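Local coordinates for monomethylamine methyltransferase MtmB1 (Methanosarcina barkeri, PDB 1NTH), which transfers the methyl group of monomethylamine to the corrinoid cofactor of its partner protein MtmC, a step of methanogenesis from methylamine, at residues E137-P142 against T424-Y429; V367-G372 against G380-M385; P174-A179 against S207-G212; G220-T223 against S227-V230; A338-E343 against T375-G380. All blocks are in the same frame, centred on the assembly; numbering follows the deposited sequence. Where two conformers were deposited one is given.

Contact 1 (E137-P142 against T424-Y429); sequences EDVFMP and TFQECY
The ring of Phe425 meets Pro142 obliquely: its CE2 lies 4.0 Å from Pro142 CB, and its CZ lies 3.9 Å from Pro142 O. With chi1 at 171°, Phe425 CG swings away from the residue's own backbone N, and the ring reaches from the short helix 425-428 to the beginning of helix 140-148. Val143 and Ser146 of that helix touch the same ring. Beside this pair, both methyls of Val139, the residue just ahead of helix 140-148, rest against the end of the Gln426 side chain, whose bend at chi2 carries the amide to the valine. Asp376 borders this second patch and touches both Val139 and Gln426. The helix that presents Phe425 and Gln426 is fixed at its start by a capping box. Thr424 N donates to the anti lone pair of Glu427 OE1 over 3.0 Å, in a nearly straight bond, whereas the return bond from Glu427 N to Thr424 OG1 (3.4 Å) is weak. Across the two segments the contact is therefore van der Waals in kind, while the bonds of the capping box lie within 424-427.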
# COMPACT_ATOMS: atom_id res chain seq x y z
N GLU A 137 -2.83 3.23 -32.45
CA GLU A 137 -2.51 3.95 -31.22
C GLU A 137 -3.50 5.06 -30.87
O GLU A 137 -3.90 5.19 -29.71
CB GLU A 137 -1.09 4.54 -31.31
CG GLU A 137 -0.59 5.09 -29.98
CD GLU A 137 0.86 5.56 -30.02
OE1 GLU A 137 1.36 5.98 -28.95
OE2 GLU A 137 1.50 5.52 -31.09
N ASP A 138 -3.92 5.85 -31.86
CA ASP A 138 -4.83 6.96 -31.58
C ASP A 138 -6.23 6.58 -31.11
O ASP A 138 -7.00 7.45 -30.69
CB ASP A 138 -4.92 7.92 -32.77
CG ASP A 138 -5.35 7.25 -34.05
OD1 ASP A 138 -5.97 6.16 -34.00
OD2 ASP A 138 -5.08 7.83 -35.13
N VAL A 139 -6.59 5.31 -31.19
CA VAL A 139 -7.91 4.88 -30.72
C VAL A 139 -7.78 3.70 -29.76
O VAL A 139 -8.75 3.00 -29.50
CB VAL A 139 -8.84 4.46 -31.88
CG1 VAL A 139 -9.18 5.67 -32.74
CG2 VAL A 139 -8.18 3.37 -32.72
N PHE A 140 -6.58 3.50 -29.22
CA PHE A 140 -6.36 2.38 -28.31
C PHE A 140 -7.31 2.43 -27.11
O PHE A 140 -7.94 1.43 -26.77
CB PHE A 140 -4.91 2.33 -27.84
CG PHE A 140 -4.46 0.96 -27.43
CD1 PHE A 140 -4.32 -0.05 -28.38
CD2 PHE A 140 -4.20 0.67 -26.09
CE1 PHE A 140 -3.94 -1.33 -28.00
CE2 PHE A 140 -3.82 -0.61 -25.71
CZ PHE A 140 -3.69 -1.62 -26.66
N MET A 141 -7.42 3.59 -26.47
CA MET A 141 -8.31 3.68 -25.32
C MET A 141 -9.79 3.58 -25.70
O MET A 141 -10.53 2.80 -25.11
CB MET A 141 -8.03 4.96 -24.52
CG MET A 141 -6.76 4.85 -23.68
SD MET A 141 -6.53 6.21 -22.51
CE MET A 141 -7.93 5.97 -21.45
N PRO A 142 -10.23 4.35 -26.72
CA PRO A 142 -11.64 4.27 -27.12
C PRO A 142 -12.08 2.85 -27.47
O PRO A 142 -13.15 2.41 -27.06
CB PRO A 142 -11.70 5.20 -28.34
CG PRO A 142 -10.69 6.23 -28.00
CD PRO A 142 -9.54 5.42 -27.44
N THR A 424 -14.25 -1.33 -39.60
CA THR A 424 -13.34 -1.02 -38.50
C THR A 424 -14.17 -0.33 -37.43
O THR A 424 -15.30 0.08 -37.67
CB THR A 424 -12.23 -0.05 -38.93
OG1 THR A 424 -12.81 1.17 -39.40
CG2 THR A 424 -11.37 -0.66 -40.02
N PHE A 425 -13.58 -0.20 -36.25
CA PHE A 425 -14.22 0.46 -35.12
C PHE A 425 -14.67 1.86 -35.53
O PHE A 425 -15.79 2.28 -35.22
CB PHE A 425 -13.21 0.55 -33.96
CG PHE A 425 -13.67 1.41 -32.81
CD1 PHE A 425 -14.69 0.98 -31.97
CD2 PHE A 425 -13.06 2.64 -32.56
CE1 PHE A 425 -15.09 1.76 -30.88
CE2 PHE A 425 -13.46 3.43 -31.48
CZ PHE A 425 -14.48 2.98 -30.64
N GLN A 426 -13.80 2.58 -36.23
CA GLN A 426 -14.09 3.94 -36.66
C GLN A 426 -15.28 4.03 -37.61
O GLN A 426 -15.93 5.07 -37.69
CB GLN A 426 -12.86 4.56 -37.34
CG GLN A 426 -11.64 4.77 -36.44
CD GLN A 426 -10.68 3.58 -36.43
OE1 GLN A 426 -9.48 3.75 -36.22
NE2 GLN A 426 -11.21 2.38 -36.63
N GLU A 427 -15.56 2.95 -38.32
CA GLU A 427 -16.65 2.93 -39.29
C GLU A 427 -18.01 2.52 -38.72
O GLU A 427 -19.04 3.00 -39.20
CB GLU A 427 -16.30 2.01 -40.46
CG GLU A 427 -15.03 2.40 -41.19
CD GLU A 427 -14.69 1.45 -42.34
OE1 GLU A 427 -14.54 0.24 -42.09
OE2 GLU A 427 -14.56 1.93 -43.48
N CYS A 428 -18.04 1.65 -37.72
CA CYS A 428 -19.32 1.22 -37.16
C CYS A 428 -19.61 1.74 -35.76
O CYS A 428 -20.58 1.32 -35.13
CB CYS A 428 -19.42 -0.31 -37.19
SG CYS A 428 -18.14 -1.19 -36.29
N TYR A 429 -18.78 2.67 -35.30
CA TYR A 429 -18.96 3.30 -33.99
C TYR A 429 -18.74 4.80 -34.14
O TYR A 429 -18.04 5.24 -35.05
CB TYR A 429 -17.93 2.81 -32.97
CG TYR A 429 -18.39 1.69 -32.05
CD1 TYR A 429 -18.61 0.41 -32.54
CD2 TYR A 429 -18.56 1.92 -30.68
CE1 TYR A 429 -18.99 -0.63 -31.70
CE2 TYR A 429 -18.94 0.89 -29.83
CZ TYR A 429 -19.15 -0.39 -30.35
OH TYR A 429 -19.51 -1.42 -29.51

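Contact 2 (V367-G372 against G380-M385); sequences VASAKG and GMEARM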
# COMPACT_ATOMS: atom_id res chain seq x y z
N VAL A 367 -13.84 -10.67 -28.78
CA VAL A 367 -13.86 -11.46 -30.02
C VAL A 367 -12.85 -10.90 -31.02
O VAL A 367 -12.87 -9.71 -31.34
CB VAL A 367 -15.27 -11.41 -30.65
CG1 VAL A 367 -15.27 -12.14 -31.99
CG2 VAL A 367 -16.29 -12.02 -29.69
N ALA A 368 -11.96 -11.75 -31.53
CA ALA A 368 -10.98 -11.30 -32.51
C ALA A 368 -11.60 -11.42 -33.90
O ALA A 368 -11.27 -12.32 -34.67
CB ALA A 368 -9.73 -12.14 -32.42
N SER A 369 -12.51 -10.50 -34.20
CA SER A 369 -13.20 -10.48 -35.48
C SER A 369 -12.22 -10.34 -36.65
O SER A 369 -11.09 -9.89 -36.47
CB SER A 369 -14.20 -9.33 -35.50
OG SER A 369 -15.06 -9.43 -34.38
N ALA A 370 -12.67 -10.74 -37.84
CA ALA A 370 -11.83 -10.68 -39.03
C ALA A 370 -10.55 -11.49 -38.80
O ALA A 370 -9.47 -11.12 -39.27
CB ALA A 370 -11.49 -9.24 -39.37
N LYS A 371 -10.69 -12.59 -38.06
CA LYS A 371 -9.58 -13.48 -37.74
C LYS A 371 -8.47 -12.80 -36.94
O LYS A 371 -7.35 -13.32 -36.86
CB LYS A 371 -9.01 -14.10 -39.02
CG LYS A 371 -10.06 -14.86 -39.82
CD LYS A 371 -9.47 -15.50 -41.08
CE LYS A 371 -10.57 -16.09 -41.94
NZ LYS A 371 -10.04 -16.71 -43.18
N GLY A 372 -8.78 -11.64 -36.37
CA GLY A 372 -7.81 -10.91 -35.56
C GLY A 372 -6.56 -10.41 -36.25
O GLY A 372 -5.56 -10.14 -35.58
N GLY A 380 -16.75 -3.73 -29.10
CA GLY A 380 -17.49 -4.28 -27.98
C GLY A 380 -18.81 -4.94 -28.34
O GLY A 380 -19.32 -5.75 -27.57
N MET A 381 -19.37 -4.59 -29.50
CA MET A 381 -20.64 -5.19 -29.91
C MET A 381 -20.54 -6.71 -30.04
O MET A 381 -21.48 -7.42 -29.71
CB MET A 381 -21.12 -4.59 -31.24
CG MET A 381 -21.73 -3.20 -31.11
SD MET A 381 -23.30 -3.19 -30.20
CE MET A 381 -24.48 -3.43 -31.55
N GLU A 382 -19.41 -7.20 -30.54
CA GLU A 382 -19.24 -8.64 -30.69
C GLU A 382 -19.20 -9.32 -29.32
O GLU A 382 -19.71 -10.43 -29.15
CB GLU A 382 -17.97 -8.95 -31.49
CG GLU A 382 -17.98 -8.40 -32.91
CD GLU A 382 -17.13 -7.15 -33.06
OE1 GLU A 382 -15.89 -7.26 -32.91
OE2 GLU A 382 -17.70 -6.07 -33.33
N ALA A 383 -18.58 -8.65 -28.35
CA ALA A 383 -18.50 -9.19 -27.00
C ALA A 383 -19.88 -9.17 -26.34
O ALA A 383 -20.20 -10.03 -25.53
CB ALA A 383 -17.51 -8.38 -26.16
N ARG A 384 -20.69 -8.17 -26.69
CA ARG A 384 -22.03 -8.09 -26.12
C ARG A 384 -22.83 -9.32 -26.57
O ARG A 384 -23.54 -9.93 -25.77
CB ARG A 384 -22.75 -6.82 -26.59
CG ARG A 384 -24.16 -6.69 -26.02
CD ARG A 384 -24.98 -5.65 -26.77
NE ARG A 384 -24.45 -4.30 -26.64
CZ ARG A 384 -25.01 -3.22 -27.18
NH1 ARG A 384 -26.13 -3.35 -27.89
NH2 ARG A 384 -24.47 -2.03 -27.01
N MET A 385 -22.73 -9.67 -27.85
CA MET A 385 -23.45 -10.82 -28.36
C MET A 385 -22.94 -12.09 -27.69
O MET A 385 -23.72 -12.96 -27.29
CB MET A 385 -23.29 -10.94 -29.87
CG MET A 385 -24.11 -12.06 -30.50
SD MET A 385 -25.90 -11.85 -30.28
CE MET A 385 -26.27 -10.78 -31.66
O HOH W 1 -14.49 -7.91 -30.34
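Two torsions bring Ser369 and Glu382 together: chi1 of Ser369 (-54°) sets OG beside its backbone N, and a bend at chi2 of Glu382 (103°) folds the carboxylate back toward the serine. Ser369 OG donates to Glu382 OE1 over 2.7 Å, a short bond that approaches from above the carboxylate plane, 45° out of it. The second oxygen, Glu382 OE2, is held by the hydroxyls of Tyr440, from helix 438-454, and Thr379, so each oxygen of this buried acid has a hydroxyl partner. Segment 367-372 follows directly on barrel strand 363-366, while residues 380-385 open helix 380-393, the next helix along the chain. The contact thus folds the loop at the C-terminal end of a TIM-barrel strand back onto the first turns of its own helix. Val367, preceded by a cis peptide bond, supplies the apolar half: its CB sits 3.7 Å from Glu382 CB, and its CG2 lies 3.8 Å from Glu382 O, the two side chains passing at an oblique angle. Ala368 then turns the chain in an inverse gamma turn, closed by a weak bond from Ser369 N to Val367 O. Water 1 lies between the segments, placed to donate to Val367 O (2.6 Å) and Glu382 OE1 (3.0 Å), though other acceptors nearby compete for its protons.

Contact 3 (P174-A179 against S207-G212); sequences PYEVLA and SLSAQG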
# COMPACT_ATOMS: atom_id res chain seq x y z
N PRO A 174 13.57 -1.26 -27.11
CA PRO A 174 13.00 -0.62 -25.92
C PRO A 174 11.52 -0.30 -26.13
O PRO A 174 10.76 -0.18 -25.16
CB PRO A 174 13.86 0.63 -25.75
CG PRO A 174 14.33 0.93 -27.16
CD PRO A 174 14.67 -0.45 -27.67
N TYR A 175 11.11 -0.17 -27.38
CA TYR A 175 9.71 0.11 -27.68
C TYR A 175 8.81 -1.05 -27.27
O TYR A 175 7.64 -0.85 -26.94
CB TYR A 175 9.51 0.41 -29.17
CG TYR A 175 10.12 1.72 -29.60
CD1 TYR A 175 11.28 1.76 -30.37
CD2 TYR A 175 9.52 2.93 -29.25
CE1 TYR A 175 11.84 2.96 -30.77
CE2 TYR A 175 10.07 4.15 -29.65
CZ TYR A 175 11.23 4.15 -30.42
OH TYR A 175 11.77 5.35 -30.83
N GLU A 176 9.34 -2.27 -27.30
CA GLU A 176 8.55 -3.43 -26.91
C GLU A 176 8.28 -3.36 -25.41
O GLU A 176 7.18 -3.66 -24.95
CB GLU A 176 9.29 -4.74 -27.23
CG GLU A 176 8.51 -5.96 -26.77
CD GLU A 176 9.25 -7.27 -26.95
OE1 GLU A 176 10.47 -7.30 -26.71
OE2 GLU A 176 8.60 -8.27 -27.32
N VAL A 177 9.30 -2.96 -24.65
CA VAL A 177 9.16 -2.82 -23.20
C VAL A 177 8.14 -1.72 -22.91
O VAL A 177 7.24 -1.89 -22.08
CB VAL A 177 10.51 -2.47 -22.53
CG1 VAL A 177 10.29 -2.00 -21.09
CG2 VAL A 177 11.42 -3.69 -22.53
N LEU A 178 8.29 -0.58 -23.58
CA LEU A 178 7.38 0.54 -23.40
C LEU A 178 5.94 0.11 -23.69
O LEU A 178 5.02 0.42 -22.92
CB LEU A 178 7.77 1.71 -24.31
CG LEU A 178 6.86 2.95 -24.25
CD1 LEU A 178 6.85 3.51 -22.84
CD2 LEU A 178 7.36 4.00 -25.24
N ALA A 179 5.74 -0.62 -24.78
CA ALA A 179 4.40 -1.08 -25.15
C ALA A 179 3.84 -2.07 -24.14
O ALA A 179 2.65 -2.02 -23.82
CB ALA A 179 4.42 -1.71 -26.55
N SER A 207 3.82 -7.38 -26.54
CA SER A 207 5.16 -7.93 -26.42
C SER A 207 5.20 -9.37 -26.90
O SER A 207 4.25 -10.13 -26.70
CB SER A 207 5.63 -7.86 -24.96
OG SER A 207 4.62 -8.33 -24.09
N LEU A 208 6.30 -9.76 -27.54
CA LEU A 208 6.45 -11.11 -28.06
C LEU A 208 7.64 -11.85 -27.44
O LEU A 208 7.64 -13.08 -27.35
CB LEU A 208 6.61 -11.08 -29.59
CG LEU A 208 5.46 -10.45 -30.38
CD1 LEU A 208 5.80 -10.49 -31.87
CD2 LEU A 208 4.16 -11.19 -30.11
N SER A 209 8.66 -11.10 -27.03
CA SER A 209 9.85 -11.71 -26.43
C SER A 209 9.67 -11.91 -24.94
O SER A 209 8.76 -11.35 -24.33
CB SER A 209 11.07 -10.82 -26.66
OG SER A 209 10.99 -9.65 -25.86
N ALA A 210 10.54 -12.72 -24.35
CA ALA A 210 10.48 -12.98 -22.92
C ALA A 210 10.72 -11.68 -22.16
O ALA A 210 9.99 -11.37 -21.21
CB ALA A 210 11.53 -14.02 -22.52
N GLN A 211 11.72 -10.91 -22.57
CA GLN A 211 12.02 -9.66 -21.87
C GLN A 211 10.84 -8.70 -21.95
O GLN A 211 10.55 -7.99 -20.99
CB GLN A 211 13.30 -9.02 -22.41
CG GLN A 211 13.24 -8.51 -23.83
CD GLN A 211 14.63 -8.29 -24.40
OE1 GLN A 211 15.44 -9.22 -24.41
NE2 GLN A 211 14.91 -7.08 -24.86
N GLY A 212 10.15 -8.69 -23.09
CA GLY A 212 9.01 -7.81 -23.24
C GLY A 212 7.87 -8.22 -22.32
O GLY A 212 7.28 -7.38 -21.64
O HOH W 2 12.46 -5.64 -25.43
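The carboxylate of Glu176 is gripped by three donors from the turn 207-209. Its OE2 accepts from two successive backbone amides: Ser209 N, 2.8 Å away on the syn side in an almost straight bond of 177°, and Leu208 N, which lies 2.7 Å from OE2 and arrives nearly along the oxygen's own C-O bond. Ser209 OG donates to Glu176 OE1 over 2.6 Å, also from the syn side but 29° out of the carboxylate plane. That hydroxyl works in both directions, because as N-cap of helix 210-214 it accepts from Gly212 N over 3.0 Å. Farther out, water 2 donates to Glu176 OE1 and accepts from Gln211 NE2, and Lys172 N is a further donor to the same oxygen. The acid reaches all this on an extended arm, with CG anti to the backbone N (chi1 178°). Packing completes the socket: Glu176 CG rests 3.9 Å from Ser207 CB, and Gly212, without a side chain, lets its CA come within 3.8 Å of Glu176 CD. Neighbouring faces of both segments, at Tyr175 and Gln211, meet the fourth subunit of the hexamer. A buried carboxylate with this many donors, set at the start of a helix, is probably ionised, and it fixes the turn 207-209 to helix 174-193.

Contact 4 (G220-T223 against S227-V230); sequences GGMT and SHEV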
# COMPACT_ATOMS: atom_id res chain seq x y z
N GLY A 220 0.26 0.61 -12.05
CA GLY A 220 -0.71 1.16 -12.98
C GLY A 220 -0.98 0.22 -14.13
O GLY A 220 -1.94 0.40 -14.88
N GLY A 221 -0.12 -0.79 -14.28
CA GLY A 221 -0.29 -1.76 -15.36
C GLY A 221 -0.76 -3.11 -14.85
O GLY A 221 -1.61 -3.19 -13.97
N MET A 222 -0.20 -4.18 -15.41
CA MET A 222 -0.59 -5.52 -14.99
C MET A 222 -0.17 -5.80 -13.56
O MET A 222 0.92 -5.41 -13.12
CB MET A 222 0.02 -6.57 -15.92
CG MET A 222 -0.59 -6.57 -17.31
SD MET A 222 -0.15 -8.05 -18.25
CE MET A 222 -1.21 -9.27 -17.44
N THR A 223 -1.05 -6.47 -12.82
CA THR A 223 -0.77 -6.83 -11.43
C THR A 223 -1.21 -8.28 -11.21
O THR A 223 -1.72 -8.92 -12.12
CB THR A 223 -1.52 -5.89 -10.45
OG1 THR A 223 -1.06 -6.15 -9.11
CG2 THR A 223 -3.02 -6.11 -10.53
N SER A 227 -4.86 -11.80 -15.55
CA SER A 227 -4.42 -13.09 -16.10
C SER A 227 -3.16 -12.86 -16.93
O SER A 227 -3.15 -12.03 -17.84
CB SER A 227 -5.51 -13.70 -16.99
OG SER A 227 -6.62 -14.13 -16.22
N HIS A 228 -2.10 -13.61 -16.61
CA HIS A 228 -0.81 -13.50 -17.29
C HIS A 228 -0.64 -14.63 -18.28
O HIS A 228 -0.61 -15.80 -17.92
CB HIS A 228 0.30 -13.51 -16.25
CG HIS A 228 0.23 -12.35 -15.32
ND1 HIS A 228 1.19 -11.36 -15.28
CD2 HIS A 228 -0.73 -11.97 -14.45
CE1 HIS A 228 0.81 -10.42 -14.43
NE2 HIS A 228 -0.35 -10.77 -13.91
N GLU A 229 -0.52 -14.24 -19.54
CA GLU A 229 -0.44 -15.18 -20.64
C GLU A 229 0.90 -15.81 -20.97
O GLU A 229 1.93 -15.14 -21.04
CB GLU A 229 -0.99 -14.48 -21.87
CG GLU A 229 -1.00 -15.29 -23.14
CD GLU A 229 -1.42 -14.43 -24.31
OE1 GLU A 229 -0.55 -14.04 -25.12
OE2 GLU A 229 -2.63 -14.13 -24.41
N VAL A 230 0.87 -17.13 -21.16
CA VAL A 230 2.04 -17.88 -21.58
C VAL A 230 1.48 -18.78 -22.69
O VAL A 230 0.45 -19.43 -22.51
CB VAL A 230 2.66 -18.72 -20.45
CG1 VAL A 230 1.68 -19.72 -19.91
CG2 VAL A 230 3.92 -19.41 -20.96
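His228 NE2 donates to Thr223 O over 2.9 Å at 169°, a hydrogen bond that joins the segments, and the acceptor lies in the plane of the imidazole. Seen from the carbonyl the geometry differs, since the donor stands 53° out of the Thr223 carbonyl plane. The second kind of contact is CH-pi. Met222 and His228 approach from opposite directions, and a bend at chi3 of the methionine sets its methyl over one face of the ring: CE is 3.8 Å from the centroid of the His228 imidazole, only 7° off the ring normal. The sulfur is more remote and oblique, Met222 SD being 4.9 Å from that centroid. Plain van der Waals contact adds to this, the same CE lying 3.4 Å from Ser227 O. Outside the segments, the Tyr249 ring meets His228 edge-to-face, and Met222 also packs on Pro204 and on Thr184 of helix 174-193. Strand 227-231 belongs to the parallel barrel sheet, and 220-223 is part of the loop leading into it. On the same strand, in the conformer given, Glu229 OE2 bonds to NZ of the pyrrolysine at position 202. An in-plane bond at the ring edge and a methyl over its face together fix the rotation of the imidazole, so His228 pins the incoming loop against the start of barrel strand 227-231.

Contact 5 (A338-E343 against T375-G380); sequences AGPCTE and TDKTTG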
# COMPACT_ATOMS: atom_id res chain seq x y z
N ALA A 338 -15.65 -13.56 -40.40
CA ALA A 338 -16.22 -12.28 -40.77
C ALA A 338 -15.79 -11.13 -39.86
O ALA A 338 -15.42 -11.34 -38.71
CB ALA A 338 -17.74 -12.38 -40.80
N GLY A 339 -15.86 -9.91 -40.41
CA GLY A 339 -15.47 -8.73 -39.66
C GLY A 339 -16.64 -8.09 -38.93
O GLY A 339 -17.78 -8.51 -39.09
N PRO A 340 -16.37 -7.05 -38.12
CA PRO A 340 -17.41 -6.35 -37.36
C PRO A 340 -18.52 -5.77 -38.22
O PRO A 340 -18.33 -5.47 -39.40
CB PRO A 340 -16.63 -5.26 -36.63
CG PRO A 340 -15.28 -5.85 -36.47
CD PRO A 340 -15.05 -6.48 -37.82
N CYS A 341 -19.69 -5.61 -37.60
CA CYS A 341 -20.86 -5.04 -38.24
C CYS A 341 -21.39 -5.88 -39.39
O CYS A 341 -21.85 -5.35 -40.40
CB CYS A 341 -20.58 -3.61 -38.71
SG CYS A 341 -22.06 -2.59 -38.90
N THR A 342 -21.31 -7.20 -39.24
CA THR A 342 -21.83 -8.13 -40.23
C THR A 342 -22.57 -9.20 -39.46
O THR A 342 -22.18 -9.57 -38.34
CB THR A 342 -20.72 -8.80 -41.08
OG1 THR A 342 -19.95 -9.69 -40.27
CG2 THR A 342 -19.81 -7.74 -41.70
N GLU A 343 -23.65 -9.71 -40.04
CA GLU A 343 -24.44 -10.73 -39.38
C GLU A 343 -23.64 -12.01 -39.18
O GLU A 343 -23.76 -12.67 -38.14
CB GLU A 343 -25.70 -11.02 -40.20
CG GLU A 343 -26.71 -11.89 -39.48
CD GLU A 343 -27.97 -12.10 -40.28
OE1 GLU A 343 -27.91 -12.83 -41.29
OE2 GLU A 343 -29.01 -11.52 -39.92
N THR A 375 -6.31 -4.48 -38.70
CA THR A 375 -6.26 -3.34 -37.80
C THR A 375 -7.61 -2.69 -37.53
O THR A 375 -8.36 -2.36 -38.45
CB THR A 375 -5.28 -2.28 -38.32
OG1 THR A 375 -3.99 -2.88 -38.48
CG2 THR A 375 -5.17 -1.12 -37.33
N ASP A 376 -7.90 -2.52 -36.24
CA ASP A 376 -9.12 -1.88 -35.76
C ASP A 376 -10.45 -2.59 -36.05
O ASP A 376 -11.51 -2.01 -35.83
CB ASP A 376 -9.20 -0.43 -36.25
CG ASP A 376 -8.03 0.41 -35.76
OD1 ASP A 376 -7.52 0.13 -34.65
OD2 ASP A 376 -7.62 1.35 -36.48
N LYS A 377 -10.40 -3.83 -36.51
CA LYS A 377 -11.64 -4.54 -36.79
C LYS A 377 -12.14 -5.44 -35.66
O LYS A 377 -12.29 -6.65 -35.82
CB LYS A 377 -11.54 -5.34 -38.10
CG LYS A 377 -11.55 -4.44 -39.33
CD LYS A 377 -11.96 -5.18 -40.60
CE LYS A 377 -12.08 -4.21 -41.77
NZ LYS A 377 -12.55 -4.88 -43.02
N THR A 378 -12.38 -4.82 -34.51
CA THR A 378 -12.90 -5.49 -33.32
C THR A 378 -13.63 -4.43 -32.50
O THR A 378 -13.11 -3.33 -32.32
CB THR A 378 -11.78 -6.09 -32.42
OG1 THR A 378 -10.91 -5.04 -31.98
CG2 THR A 378 -10.97 -7.13 -33.17
N THR A 379 -14.83 -4.74 -32.03
CA THR A 379 -15.58 -3.78 -31.22
C THR A 379 -16.35 -4.49 -30.11
O THR A 379 -16.58 -5.70 -30.18
CB THR A 379 -16.61 -2.97 -32.04
OG1 THR A 379 -17.81 -3.74 -32.18
CG2 THR A 379 -16.05 -2.63 -33.42
N GLY A 380 -16.75 -3.73 -29.10
CA GLY A 380 -17.49 -4.28 -27.98
C GLY A 380 -18.81 -4.94 -28.34
O GLY A 380 -19.32 -5.75 -27.57
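Van der Waals contact carries this meeting, and Pro340 is its centre. The proline ring lies against the backbone of Lys377: Pro340 CG is 3.2 Å from Lys377 O, and Pro340 CD is 3.7 Å from Lys377 CB. A looser contact runs from Pro340 CB to Thr379 CG2, 4.2 Å. The lysine chain crosses the proline at about a right angle and runs on extended, carrying its ammonium group away to the backbone oxygens of Ala421 and Gly422. In Thr379, chi1 of 83° separates the roles of the two branches: CG2 is beside the backbone N and meets the proline, while OG1 bonds to Glu382 OE2. Tyr440 of helix 438-454 touches both Pro340 and Thr379.

The threonine hydrogen bonds lie at the helix starts. Thr342 OG1 donates to Gly339 O over 2.7 Å, and the approach is nearly in line with the carbonyl bond (160°); Thr342 OG1 in turn accepts from Cys345 N. Thr379 OG1 also caps its helix, but through Met381 N, two residues on. Each segment has a threonine N-cap as its last residue but one, for helix 343-359 and for helix 380-393. The two loops follow barrel strands 330-333 and 363-366, which are neighbours in the sheet, so the contact packs together successive strand-to-helix connections at the C-terminal end of a TIM barrel.

How the contacts relate
Contact 1 closes the largest loop, from the entry to helix 140-148 to the short helix 425-428, and the other four nest inside it. Contact 3 comes next along the chain, tying the start of helix 174-193 to the turn before helix 210-214; contact 4 follows in series as a tight loop into barrel strand 227-231. Later, contacts 5 and 2 cross: 338-343 and 367-372 are passed in turn before the chain reaches 375-380 and 380-385, and the two contacts share Gly380. They touch through Ala370 N and Ala338 O (3.0 Å), while contact 1 joins contact 5 through Phe425 N and Asp376 O (2.8 Å). Contacts 1, 2 and 5 thus form one cluster, with 3 and 4 apart from it.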